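PDB 1E6Y: methyl-coenzyme M reductase subunit beta from Methanosarcina barkeri, which forms part of the nickel-containing methyl-coenzyme M reductase, which cleaves methyl-coenzyme M with coenzyme B to release methane and the mixed heterodisulfide in the last step of methanogenesis. Local coordinates for residues A309-N314 with I387-A392. Numbering follows the deposited sequence.
Sequences AATLVN and IPCVCA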
loop_
_atom_site.group_PDB
_atom_site.type_symbol
_atom_site.label_atom_id
_atom_site.label_comp_id
_atom_site.label_asym_id
_atom_site.label_seq_id
_atom_site.Cartn_x
_atom_site.Cartn_y
_atom_site.Cartn_z
ATOM N N ALA E 309 0.113 -29.742 -23.505
ATOM C CA ALA E 309 0.132 -31.181 -23.761
ATOM C C ALA E 309 1.119 -31.885 -22.832
ATOM O O ALA E 309 0.782 -32.887 -22.197
ATOM C CB ALA E 309 0.491 -31.451 -25.217
ATOM N N ALA E 310 2.299 -31.287 -22.675
ATOM C CA ALA E 310 3.322 -31.813 -21.776
ATOM C C ALA E 310 2.844 -31.796 -20.328
ATOM O O ALA E 310 3.142 -32.711 -19.567
ATOM C CB ALA E 310 4.610 -31.009 -21.915
ATOM N N THR E 311 2.095 -30.759 -19.955
ATOM C CA THR E 311 1.514 -30.664 -18.614
ATOM C C THR E 311 0.524 -31.801 -18.376
ATOM O O THR E 311 0.587 -32.489 -17.354
ATOM C CB THR E 311 0.786 -29.313 -18.404
ATOM O OG1 THR E 311 1.734 -28.240 -18.459
ATOM C CG2 THR E 311 0.084 -29.287 -17.052
ATOM N N LEU E 312 -0.367 -32.016 -19.337
ATOM C CA LEU E 312 -1.364 -33.074 -19.230
ATOM C C LEU E 312 -0.716 -34.457 -19.149
ATOM O O LEU E 312 -1.150 -35.302 -18.368
ATOM C CB LEU E 312 -2.337 -33.003 -20.414
ATOM C CG LEU E 312 -3.262 -31.781 -20.422
ATOM C CD1 LEU E 312 -4.121 -31.782 -21.675
ATOM C CD2 LEU E 312 -4.137 -31.794 -19.184
ATOM N N VAL E 313 0.403 -34.625 -19.848
ATOM C CA VAL E 313 1.127 -35.893 -19.857
ATOM C C VAL E 313 1.939 -36.095 -18.575
ATOM O O VAL E 313 1.892 -37.169 -17.970
ATOM C CB VAL E 313 2.061 -35.991 -21.094
ATOM C CG1 VAL E 313 2.986 -37.202 -20.980
ATOM C CG2 VAL E 313 1.227 -36.090 -22.364
ATOM N N ASN E 314 2.636 -35.049 -18.136
ATOM C CA ASN E 314 3.529 -35.156 -16.982
ATOM C C ASN E 314 2.793 -35.084 -15.645
ATOM O O ASN E 314 3.078 -35.862 -14.731
ATOM C CB ASN E 314 4.605 -34.069 -17.039
ATOM C CG ASN E 314 5.795 -34.386 -16.152
ATOM O OD1 ASN E 314 6.218 -35.539 -16.044
ATOM N ND2 ASN E 314 6.330 -33.364 -15.495
ATOM N N ILE E 387 -0.851 -20.014 -17.071
ATOM C CA ILE E 387 -1.868 -20.313 -16.068
ATOM C C ILE E 387 -2.896 -21.384 -16.471
ATOM O O ILE E 387 -3.313 -22.184 -15.629
ATOM C CB ILE E 387 -2.584 -19.006 -15.620
ATOM C CG1 ILE E 387 -1.630 -18.180 -14.751
ATOM C CG2 ILE E 387 -3.866 -19.317 -14.841
ATOM C CD1 ILE E 387 -1.200 -18.885 -13.473
ATOM N N PRO E 388 -3.271 -21.459 -17.765
ATOM C CA PRO E 388 -4.148 -22.560 -18.186
ATOM C C PRO E 388 -3.579 -23.951 -17.896
ATOM O O PRO E 388 -4.312 -24.854 -17.489
ATOM C CB PRO E 388 -4.328 -22.314 -19.681
ATOM C CG PRO E 388 -4.230 -20.836 -19.801
ATOM C CD PRO E 388 -3.141 -20.446 -18.828
ATOM N N CYS E 389 -2.261 -24.091 -18.018
ATOM C CA CYS E 389 -1.580 -25.337 -17.670
ATOM C C CYS E 389 -1.647 -25.621 -16.172
ATOM O O CYS E 389 -1.812 -26.770 -15.757
ATOM C CB CYS E 389 -0.119 -25.283 -18.116
ATOM S SG CYS E 389 0.092 -24.888 -19.861
ATOM N N VAL E 390 -1.537 -24.569 -15.367
ATOM C CA VAL E 390 -1.647 -24.699 -13.916
ATOM C C VAL E 390 -3.039 -25.181 -13.498
ATOM O O VAL E 390 -3.161 -26.077 -12.670
ATOM C CB VAL E 390 -1.323 -23.360 -13.214
ATOM C CG1 VAL E 390 -1.411 -23.516 -11.703
ATOM C CG2 VAL E 390 0.067 -22.893 -13.611
ATOM N N CYS E 391 -4.078 -24.637 -14.122
ATOM C CA CYS E 391 -5.445 -25.051 -13.821
ATOM C C CYS E 391 -5.687 -26.512 -14.187
ATOM O O CYS E 391 -6.349 -27.240 -13.443
ATOM C CB CYS E 391 -6.444 -24.157 -14.554
ATOM S SG CYS E 391 -6.417 -22.443 -14.001
ATOM N N ALA E 392 -5.132 -26.938 -15.318
ATOM C CA ALA E 392 -5.205 -28.339 -15.739
ATOM C C ALA E 392 -4.434 -29.248 -14.785
ATOM O O ALA E 392 -4.912 -30.321 -14.415
ATOM C CB ALA E 392 -4.666 -28.489 -17.158
#
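Inside the helical C-terminal domain of the beta subunit, helices 296-318 and 387-395 come together where T311 meets C389 and L312 meets A392. All four residues are buried, and no hydrogen bond crosses the contact; what meets here is van der Waals contact, with a methyl of T311 against a backbone carbonyl oxygen and aliphatic groups against each other. The CA atoms come nearest at T311 and C389, 6.2 Å apart, a spacing that suits short side chains.

T311 sets both its branches against C389. With CG2 anti to the backbone N and OG1 beside that N (chi1 -65°), the methyl CG2 lies 3.4 Å from the backbone O of C389, while OG1 is 3.5 Å from CB of C389. The sulfur is more distant, SG of C389 being 4.0 Å from OG1 of T311. That hydroxyl spends its polarity on its own helix, as a hydrogen bond to O of T307 one turn earlier, which is consistent with a threonine being tolerated in a buried interface. L328 of helix 323-339 touches both T311 and C389, adding a third helix to the junction. Were an alanine here instead of T311, both CG2 and OG1 would go, which is likely to leave a gap beside CB and O of C389 and take from T307 O its hydroxyl partner.

About one turn further along helix 387-395, the methyl of A392 takes up the end of L312: CD2 of L312 is 3.9 Å from CB of A392. Leucine reaches across here, whereas alanine keeps the second helix slim. L312 also packs on V252 of helix 247-255 and on T66 of the gamma subunit, so this core borders a subunit interface. Such close helix packing through small residues, with one longer aliphatic chain bridging, belongs to the all-alpha, multihelical C-terminal domain of methyl-coenzyme M reductase beta subunits.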